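PDB 6F3H: exoribonuclease II, mitochondrial from Candida glabrata, which probably degrades mitochondrial RNA from the 3' end, as the exoribonuclease that works with a helicase in the mtEXO degradosome. Local coordinates for residues Ser350-Ile354 against His748-Trp753; Phe459-Leu463 against Leu742-Gln746. The protein carries 1 engineered substitution. All blocks are in the same frame, centred on the assembly; numbering follows the deposited sequence.

Contact 1 (Ser350-Ile354 against His748-Trp753)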
ATOM      1  N   SER A 350      24.239   6.226  -8.782  1.00100.37           N
ATOM      2  CA  SER A 350      22.809   6.485  -8.847  1.00 95.40           C
ATOM      3  C   SER A 350      22.399   7.242  -7.597  1.00 85.65           C
ATOM      4  O   SER A 350      23.075   7.220  -6.563  1.00 85.93           O
ATOM      5  CB  SER A 350      21.967   5.207  -8.953  1.00 96.78           C
ATOM      6  OG  SER A 350      21.541   4.767  -7.671  1.00 96.79           O
ATOM      7  N   SER A 351      21.300   7.952  -7.703  1.00 73.63           N
ATOM      8  CA  SER A 351      20.815   8.586  -6.503  1.00 64.92           C
ATOM      9  C   SER A 351      19.308   8.570  -6.600  1.00 65.97           C
ATOM     10  O   SER A 351      18.711   9.406  -7.279  1.00 76.51           O
ATOM     11  CB  SER A 351      21.368   9.985  -6.351  1.00 64.29           C
ATOM     12  OG  SER A 351      22.756   9.883  -6.105  1.00 69.89           O
ATOM     13  N   ASN A 352      18.713   7.597  -5.961  1.00 56.86           N
ATOM     14  CA  ASN A 352      17.288   7.657  -5.779  1.00 52.49           C
ATOM     15  C   ASN A 352      17.088   8.312  -4.431  1.00 46.98           C
ATOM     16  O   ASN A 352      17.426   7.743  -3.392  1.00 45.90           O
ATOM     17  CB  ASN A 352      16.643   6.290  -5.835  1.00 57.92           C
ATOM     18  CG  ASN A 352      15.167   6.406  -5.918  1.00 59.46           C
ATOM     19  OD1 ASN A 352      14.641   7.517  -5.949  1.00 60.89           O
ATOM     20  ND2 ASN A 352      14.473   5.283  -5.930  1.00 56.19           N
ATOM     21  N   PHE A 353      16.519   9.493  -4.456  1.00 43.21           N
ATOM     22  CA  PHE A 353      16.339  10.261  -3.244  1.00 46.84           C
ATOM     23  C   PHE A 353      15.046   9.939  -2.531  1.00 47.50           C
ATOM     24  O   PHE A 353      14.920  10.247  -1.347  1.00 44.42           O
ATOM     25  CB  PHE A 353      16.341  11.745  -3.575  1.00 50.51           C
ATOM     26  CG  PHE A 353      17.645  12.251  -4.071  1.00 52.70           C
ATOM     27  CD1 PHE A 353      18.704  12.423  -3.206  1.00 49.86           C
ATOM     28  CD2 PHE A 353      17.811  12.555  -5.404  1.00 57.11           C
ATOM     29  CE1 PHE A 353      19.901  12.886  -3.652  1.00 49.27           C
ATOM     30  CE2 PHE A 353      19.006  13.023  -5.857  1.00 57.47           C
ATOM     31  CZ  PHE A 353      20.054  13.190  -4.973  1.00 53.70           C
ATOM     32  N   ILE A 354      14.077   9.367  -3.241  1.00 47.93           N
ATOM     33  CA  ILE A 354      12.862   8.859  -2.630  1.00 43.61           C
ATOM     34  C   ILE A 354      13.214   7.991  -1.444  1.00 42.67           C
ATOM     35  O   ILE A 354      12.460   7.897  -0.467  1.00 46.63           O
ATOM     36  CB  ILE A 354      12.074   8.076  -3.690  1.00 49.27           C
ATOM     37  CG1 ILE A 354      11.896   8.949  -4.932  1.00 55.24           C
ATOM     38  CG2 ILE A 354      10.745   7.615  -3.147  1.00 47.76           C
ATOM     39  CD1 ILE A 354      11.321   8.208  -6.105  1.00 58.50           C
ATOM     40  N   HIS A 748       5.996   5.212  -6.738  1.00 45.46           N
ATOM     41  CA  HIS A 748       6.791   6.408  -6.931  1.00 50.06           C
ATOM     42  C   HIS A 748       8.190   6.068  -7.422  1.00 54.80           C
ATOM     43  O   HIS A 748       8.678   6.673  -8.380  1.00 59.96           O
ATOM     44  CB  HIS A 748       6.821   7.248  -5.669  1.00 54.75           C
ATOM     45  CG  HIS A 748       7.083   8.683  -5.961  1.00 71.37           C
ATOM     46  ND1 HIS A 748       6.347   9.385  -6.893  1.00 77.42           N
ATOM     47  CD2 HIS A 748       8.003   9.548  -5.475  1.00 77.39           C
ATOM     48  CE1 HIS A 748       6.806  10.621  -6.970  1.00 79.49           C
ATOM     49  NE2 HIS A 748       7.807  10.749  -6.117  1.00 77.14           N
ATOM     50  N   SER A 749       8.843   5.092  -6.793  1.00 54.81           N
ATOM     51  CA  SER A 749      10.190   4.704  -7.207  1.00 51.67           C
ATOM     52  C   SER A 749      10.233   4.126  -8.613  1.00 50.00           C
ATOM     53  O   SER A 749      11.116   4.459  -9.412  1.00 52.04           O
ATOM     54  CB  SER A 749      10.748   3.664  -6.258  1.00 49.89           C
ATOM     55  OG  SER A 749      12.073   3.391  -6.653  1.00 53.04           O
ATOM     56  N   SER A 750       9.317   3.226  -8.922  1.00 45.77           N
ATOM     57  CA  SER A 750       9.337   2.622 -10.239  1.00 44.24           C
ATOM     58  C   SER A 750       9.080   3.660 -11.307  1.00 48.48           C
ATOM     59  O   SER A 750       9.731   3.663 -12.354  1.00 54.46           O
ATOM     60  CB  SER A 750       8.312   1.509 -10.288  1.00 55.94           C
ATOM     61  OG  SER A 750       8.651   0.479  -9.369  1.00 66.07           O
ATOM     62  N   THR A 751       8.134   4.554 -11.060  1.00 49.78           N
ATOM     63  CA  THR A 751       7.969   5.729 -11.911  1.00 46.96           C
ATOM     64  C   THR A 751       9.273   6.485 -12.081  1.00 47.23           C
ATOM     65  O   THR A 751       9.643   6.863 -13.196  1.00 49.02           O
ATOM     66  CB  THR A 751       6.917   6.632 -11.339  1.00 46.07           C
ATOM     67  OG1 THR A 751       5.719   5.874 -11.188  1.00 46.67           O
ATOM     68  CG2 THR A 751       6.671   7.713 -12.280  1.00 50.54           C
ATOM     69  N   TYR A 752       9.966   6.762 -10.971  1.00 48.38           N
ATOM     70  CA  TYR A 752      11.217   7.495 -11.076  1.00 44.44           C
ATOM     71  C   TYR A 752      12.114   6.822 -12.078  1.00 44.73           C
ATOM     72  O   TYR A 752      12.682   7.482 -12.946  1.00 42.78           O
ATOM     73  CB  TYR A 752      11.906   7.577  -9.717  1.00 42.10           C
ATOM     74  CG  TYR A 752      13.371   7.998  -9.739  1.00 47.26           C
ATOM     75  CD1 TYR A 752      13.749   9.290 -10.100  1.00 53.97           C
ATOM     76  CD2 TYR A 752      14.372   7.125  -9.354  1.00 50.83           C
ATOM     77  CE1 TYR A 752      15.094   9.684 -10.090  1.00 58.82           C
ATOM     78  CE2 TYR A 752      15.718   7.517  -9.347  1.00 56.91           C
ATOM     79  CZ  TYR A 752      16.072   8.773  -9.712  1.00 58.37           C
ATOM     80  OH  TYR A 752      17.420   9.041  -9.669  1.00 57.97           O
ATOM     81  N   TRP A 753      12.180   5.487 -12.026  1.00 48.88           N
ATOM     82  CA  TRP A 753      13.073   4.733 -12.897  1.00 47.29           C
ATOM     83  C   TRP A 753      12.517   4.588 -14.311  1.00 49.72           C
ATOM     84  O   TRP A 753      13.280   4.639 -15.281  1.00 55.82           O
ATOM     85  CB  TRP A 753      13.370   3.368 -12.292  1.00 43.61           C
ATOM     86  CG  TRP A 753      14.212   3.428 -11.054  1.00 46.56           C
ATOM     87  CD1 TRP A 753      13.806   3.136  -9.793  1.00 46.97           C
ATOM     88  CD2 TRP A 753      15.593   3.822 -10.949  1.00 47.02           C
ATOM     89  NE1 TRP A 753      14.851   3.293  -8.911  1.00 50.42           N
ATOM     90  CE2 TRP A 753      15.954   3.723  -9.594  1.00 48.16           C
ATOM     91  CE3 TRP A 753      16.555   4.236 -11.866  1.00 47.31           C
ATOM     92  CZ2 TRP A 753      17.225   4.026  -9.132  1.00 48.31           C
ATOM     93  CZ3 TRP A 753      17.826   4.536 -11.402  1.00 47.61           C
ATOM     94  CH2 TRP A 753      18.147   4.432 -10.049  1.00 47.82           C
TER
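Asn352, Ser749 and Trp753 meet around one carboxylate, that of Asp465, which all three grip: OD1 of Asp465 accepts hydrogen bonds from Ser749 OG and Trp753 NE1, and OD2 accepts one from Asn352 ND2. The three groups are thereby held close, Asn352 ND2 standing 3.1 Å from Ser749 OG and 3.6 Å from Trp753 NE1. The Asn352 side chain swings away from its own backbone N (chi1 -169°), which carries the amide over Tyr752, with ND2 beside Trp753 NE1. The amide lies nearly flat over one face of Tyr752, the planes 17° apart and OD1 3.4 Å from Tyr752 CD2, but stands almost upright against the Trp753 indole at 80°. Tyr752 in turn sets its CD2 over the centre of the indole face, while Ser350 CB meets the indole edge at CH2 (4.0 Å). At the far end of the phenol, Tyr752 OH gives a weak hydrogen bond to Ser351 O (2.7 Å) and is also hydrogen-bonded to Lys756 NZ. Ile354 completes the interface with CD1, which touches both His748 CD2 (3.6 Å) and Tyr752 CB (3.7 Å). Asp465 belongs to the turn between strands 461-462 and 467-468, making this a buried polar cluster in which a hairpin-turn carboxylate helps join the loop to helix 725-761.

Contact 2 (Phe459-Leu463 against Leu742-Gln746). With nucleotides of chain C.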
ATOM      1  N   PHE A 459       4.707  -5.065   6.650  1.00 43.96           N
ATOM      2  CA  PHE A 459       4.973  -5.957   5.530  1.00 38.96           C
ATOM      3  C   PHE A 459       6.456  -5.928   5.241  1.00 39.20           C
ATOM      4  O   PHE A 459       7.207  -5.119   5.777  1.00 48.44           O
ATOM      5  CB  PHE A 459       4.214  -5.583   4.254  1.00 38.92           C
ATOM      6  CG  PHE A 459       2.736  -5.403   4.449  1.00 45.31           C
ATOM      7  CD1 PHE A 459       2.227  -4.316   5.126  1.00 43.51           C
ATOM      8  CD2 PHE A 459       1.850  -6.355   4.004  1.00 50.08           C
ATOM      9  CE1 PHE A 459       0.871  -4.175   5.339  1.00 45.61           C
ATOM     10  CE2 PHE A 459       0.474  -6.214   4.214  1.00 49.39           C
ATOM     11  CZ  PHE A 459      -0.005  -5.133   4.881  1.00 48.99           C
ATOM     12  N   THR A 460       6.889  -6.820   4.388  1.00 45.39           N
ATOM     13  CA  THR A 460       8.210  -6.638   3.843  1.00 42.35           C
ATOM     14  C   THR A 460       8.091  -5.572   2.776  1.00 45.59           C
ATOM     15  O   THR A 460       7.040  -5.431   2.143  1.00 41.41           O
ATOM     16  CB  THR A 460       8.771  -7.940   3.291  1.00 42.06           C
ATOM     17  OG1 THR A 460       9.300  -8.696   4.377  1.00 52.05           O
ATOM     18  CG2 THR A 460       9.891  -7.670   2.389  1.00 40.18           C
ATOM     19  N   THR A 461       9.124  -4.739   2.674  1.00 49.37           N
ATOM     20  CA  THR A 461       9.183  -3.632   1.728  1.00 44.52           C
ATOM     21  C   THR A 461       9.993  -4.055   0.503  1.00 50.77           C
ATOM     22  O   THR A 461      11.205  -4.272   0.593  1.00 50.05           O
ATOM     23  CB  THR A 461       9.781  -2.407   2.399  1.00 44.78           C
ATOM     24  OG1 THR A 461       8.979  -2.054   3.539  1.00 49.09           O
ATOM     25  CG2 THR A 461       9.767  -1.268   1.444  1.00 47.36           C
ATOM     26  N   TYR A 462       9.320  -4.209  -0.627  1.00 52.81           N
ATOM     27  CA  TYR A 462       9.929  -4.674  -1.866  1.00 47.88           C
ATOM     28  C   TYR A 462       9.959  -3.507  -2.845  1.00 55.30           C
ATOM     29  O   TYR A 462       8.902  -3.041  -3.283  1.00 63.75           O
ATOM     30  CB  TYR A 462       9.149  -5.847  -2.461  1.00 46.33           C
ATOM     31  CG  TYR A 462       9.115  -7.138  -1.634  1.00 53.49           C
ATOM     32  CD1 TYR A 462      10.241  -7.941  -1.493  1.00 53.75           C
ATOM     33  CD2 TYR A 462       7.941  -7.565  -1.026  1.00 56.33           C
ATOM     34  CE1 TYR A 462      10.202  -9.116  -0.749  1.00 56.47           C
ATOM     35  CE2 TYR A 462       7.895  -8.727  -0.281  1.00 57.84           C
ATOM     36  CZ  TYR A 462       9.023  -9.505  -0.147  1.00 60.96           C
ATOM     37  OH  TYR A 462       8.967 -10.670   0.603  1.00 66.36           O
ATOM     38  N   LEU A 463      11.155  -3.032  -3.183  1.00 55.64           N
ATOM     39  CA  LEU A 463      11.345  -1.939  -4.131  1.00 56.84           C
ATOM     40  C   LEU A 463      12.417  -2.268  -5.161  1.00 62.18           C
ATOM     41  O   LEU A 463      13.378  -2.976  -4.850  1.00 67.02           O
ATOM     42  CB  LEU A 463      11.748  -0.666  -3.394  1.00 54.26           C
ATOM     43  CG  LEU A 463      10.660   0.006  -2.588  1.00 54.81           C
ATOM     44  CD1 LEU A 463      11.336   1.010  -1.732  1.00 52.02           C
ATOM     45  CD2 LEU A 463       9.689   0.703  -3.516  1.00 61.00           C
ATOM     46  N   LEU A 742       3.155   1.756   1.183  1.00 49.79           N
ATOM     47  CA  LEU A 742       4.000   0.936   0.316  1.00 45.38           C
ATOM     48  C   LEU A 742       3.520   0.949  -1.134  1.00 45.44           C
ATOM     49  O   LEU A 742       4.336   1.070  -2.053  1.00 46.99           O
ATOM     50  CB  LEU A 742       4.094  -0.484   0.855  1.00 49.42           C
ATOM     51  CG  LEU A 742       4.930  -0.540   2.133  1.00 56.21           C
ATOM     52  CD1 LEU A 742       4.828  -1.897   2.802  1.00 55.46           C
ATOM     53  CD2 LEU A 742       6.364  -0.209   1.821  1.00 60.66           C
ATOM     54  N   LYS A 743       2.207   0.843  -1.364  1.00 47.96           N
ATOM     55  CA  LYS A 743       1.703   0.970  -2.730  1.00 55.84           C
ATOM     56  C   LYS A 743       2.224   2.257  -3.360  1.00 57.65           C
ATOM     57  O   LYS A 743       2.745   2.264  -4.484  1.00 57.86           O
ATOM     58  CB  LYS A 743       0.160   0.973  -2.746  1.00 65.40           C
ATOM     59  CG  LYS A 743      -0.558   0.024  -1.750  1.00 79.58           C
ATOM     60  CD  LYS A 743      -2.023  -0.363  -2.167  1.00 84.63           C
ATOM     61  CE  LYS A 743      -2.984  -0.568  -0.964  1.00 81.14           C
ATOM     62  NZ  LYS A 743      -4.375  -1.008  -1.340  1.00 75.55           N
ATOM     63  N   ILE A 744       2.151   3.342  -2.598  1.00 53.02           N
ATOM     64  CA  ILE A 744       2.546   4.661  -3.073  1.00 49.18           C
ATOM     65  C   ILE A 744       4.018   4.673  -3.435  1.00 45.97           C
ATOM     66  O   ILE A 744       4.403   5.004  -4.561  1.00 50.49           O
ATOM     67  CB  ILE A 744       2.216   5.707  -1.998  1.00 52.38           C
ATOM     68  CG1 ILE A 744       0.723   6.064  -2.072  1.00 50.52           C
ATOM     69  CG2 ILE A 744       3.130   6.908  -2.109  1.00 50.88           C
ATOM     70  CD1 ILE A 744       0.130   6.471  -0.771  1.00 50.97           C
ATOM     71  N   PHE A 745       4.864   4.321  -2.478  1.00 40.30           N
ATOM     72  CA  PHE A 745       6.285   4.425  -2.743  1.00 42.35           C
ATOM     73  C   PHE A 745       6.753   3.367  -3.724  1.00 47.62           C
ATOM     74  O   PHE A 745       7.748   3.583  -4.423  1.00 55.40           O
ATOM     75  CB  PHE A 745       7.062   4.382  -1.441  1.00 46.56           C
ATOM     76  CG  PHE A 745       7.002   5.678  -0.720  1.00 48.58           C
ATOM     77  CD1 PHE A 745       7.774   6.745  -1.140  1.00 47.15           C
ATOM     78  CD2 PHE A 745       6.138   5.852   0.333  1.00 48.69           C
ATOM     79  CE1 PHE A 745       7.687   7.961  -0.522  1.00 48.18           C
ATOM     80  CE2 PHE A 745       6.056   7.058   0.965  1.00 50.89           C
ATOM     81  CZ  PHE A 745       6.831   8.115   0.537  1.00 51.93           C
ATOM     82  N   GLN A 746       6.062   2.231  -3.820  1.00 45.57           N
ATOM     83  CA  GLN A 746       6.378   1.340  -4.926  1.00 48.83           C
ATOM     84  C   GLN A 746       6.145   2.069  -6.246  1.00 48.07           C
ATOM     85  O   GLN A 746       7.071   2.216  -7.052  1.00 44.70           O
ATOM     86  CB  GLN A 746       5.572   0.040  -4.825  1.00 58.13           C
ATOM     87  CG  GLN A 746       6.085  -0.890  -3.689  1.00 69.98           C
ATOM     88  CD  GLN A 746       5.317  -2.217  -3.522  1.00 76.36           C
ATOM     89  OE1 GLN A 746       4.162  -2.346  -3.939  1.00 75.90           O
ATOM     90  NE2 GLN A 746       5.963  -3.199  -2.883  1.00 75.81           N
TER
ATOM     91  P     C C   6       6.260 -16.030  -1.639  1.00 42.51           P
ATOM     92  OP1   C C   6       7.023 -17.073  -0.941  1.00 45.20           O
ATOM     93  OP2   C C   6       5.082 -15.399  -1.021  1.00 45.92           O
ATOM     94  O5'   C C   6       7.347 -14.951  -2.007  1.00 49.05           O
ATOM     95  C5'   C C   6       8.441 -15.318  -2.833  1.00 47.85           C
ATOM     96  C4'   C C   6       9.230 -14.117  -3.299  1.00 48.21           C
ATOM     97  O4'   C C   6       8.482 -13.341  -4.274  1.00 48.33           O
ATOM     98  C3'   C C   6       9.593 -13.085  -2.257  1.00 47.48           C
ATOM     99  O3'   C C   6      10.639 -13.488  -1.399  1.00 53.56           O
ATOM    100  C2'   C C   6       9.978 -11.921  -3.132  1.00 49.16           C
ATOM    101  O2'   C C   6      11.200 -12.231  -3.762  1.00 54.05           O
ATOM    102  C1'   C C   6       8.893 -11.997  -4.204  1.00 48.04           C
ATOM    103  N1    C C   6       7.739 -11.107  -3.891  1.00 49.41           N
ATOM    104  C2    C C   6       7.831  -9.746  -4.270  1.00 57.09           C
ATOM    105  O2    C C   6       8.831  -9.346  -4.867  1.00 65.24           O
ATOM    106  N3    C C   6       6.862  -8.843  -4.023  1.00 50.61           N
ATOM    107  C4    C C   6       5.790  -9.260  -3.387  1.00 49.89           C
ATOM    108  N4    C C   6       4.848  -8.335  -3.171  1.00 51.39           N
ATOM    109  C5    C C   6       5.648 -10.630  -2.979  1.00 45.69           C
ATOM    110  C6    C C   6       6.625 -11.510  -3.231  1.00 44.87           C
TER
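Leu742 and Gln746, one turn apart on helix 725-761, face the first strand of the short antiparallel hairpin 461-462/467-468 in the RNB fold. Leu742 spreads its two methyls over the strand and the residues leading into it. CD2 meets Thr461 with the two side chains crossing at about a right angle, and both CG2 and OG1 of Thr461 lie 3.6 Å from it. CD1 lies 4.0 Å from Phe459 CB and approaches the phenyl ring obliquely. The hydroxyl of Thr461 has a weak hydrogen bond to Arg738 NH1.

Tyr462 carries its ring away from the helix and toward the RNA. One face of the phenol is backed by Thr460 CG2, offset toward the ring's rim. The opposite face receives the cytosine of C6 of chain C, with C2 of the base over the ring centre and N3 3.4 Å from Tyr462 CD2. Thr460 is itself fixed through OG1 by Met470 N and Glu407, so a second-shell threonine supports the face behind the base-contacting one. Tyr462 lies about 10 Å from the bound magnesium ion, side chain to metal, consistent with an aromatic residue holding RNA near the catalytic centre, as in bacterial RNase II.

Leu463, following the strand, brings CD2 against the helix backbone, 3.6 Å from Phe745 O and 3.7 Å from Gln746 CA. Beside it Gln746 runs extended beyond CG (chi2 180°) to reach the strand. Its NE2 donates to Tyr462 O at 3.0 Å, in the carbonyl plane and on a lone pair of that oxygen. The N-H...O angle is bent to 140°. Tyr462 O also sits 27° out of the glutamine's own amide plane.

In the fold
From the N terminus the chain first reaches 350-354, in the loop between helices 334-343 and 369-378. Next comes 459-463, on the short hairpin, and only later does the chain form helix 725-761, whose consecutive turns receive both earlier segments. Contact 2, spanning 278 intervening residues, is therefore nested inside the 393-residue loop closed by contact 1. Their centres are 13 Å apart and they meet directly, Ile354 CG2 packing on Phe745 CD1 at 3.7 Å. Together they tie that interhelical loop and the RNA-facing hairpin to one helix, which leads on into the C-terminal strands beginning at 765-770.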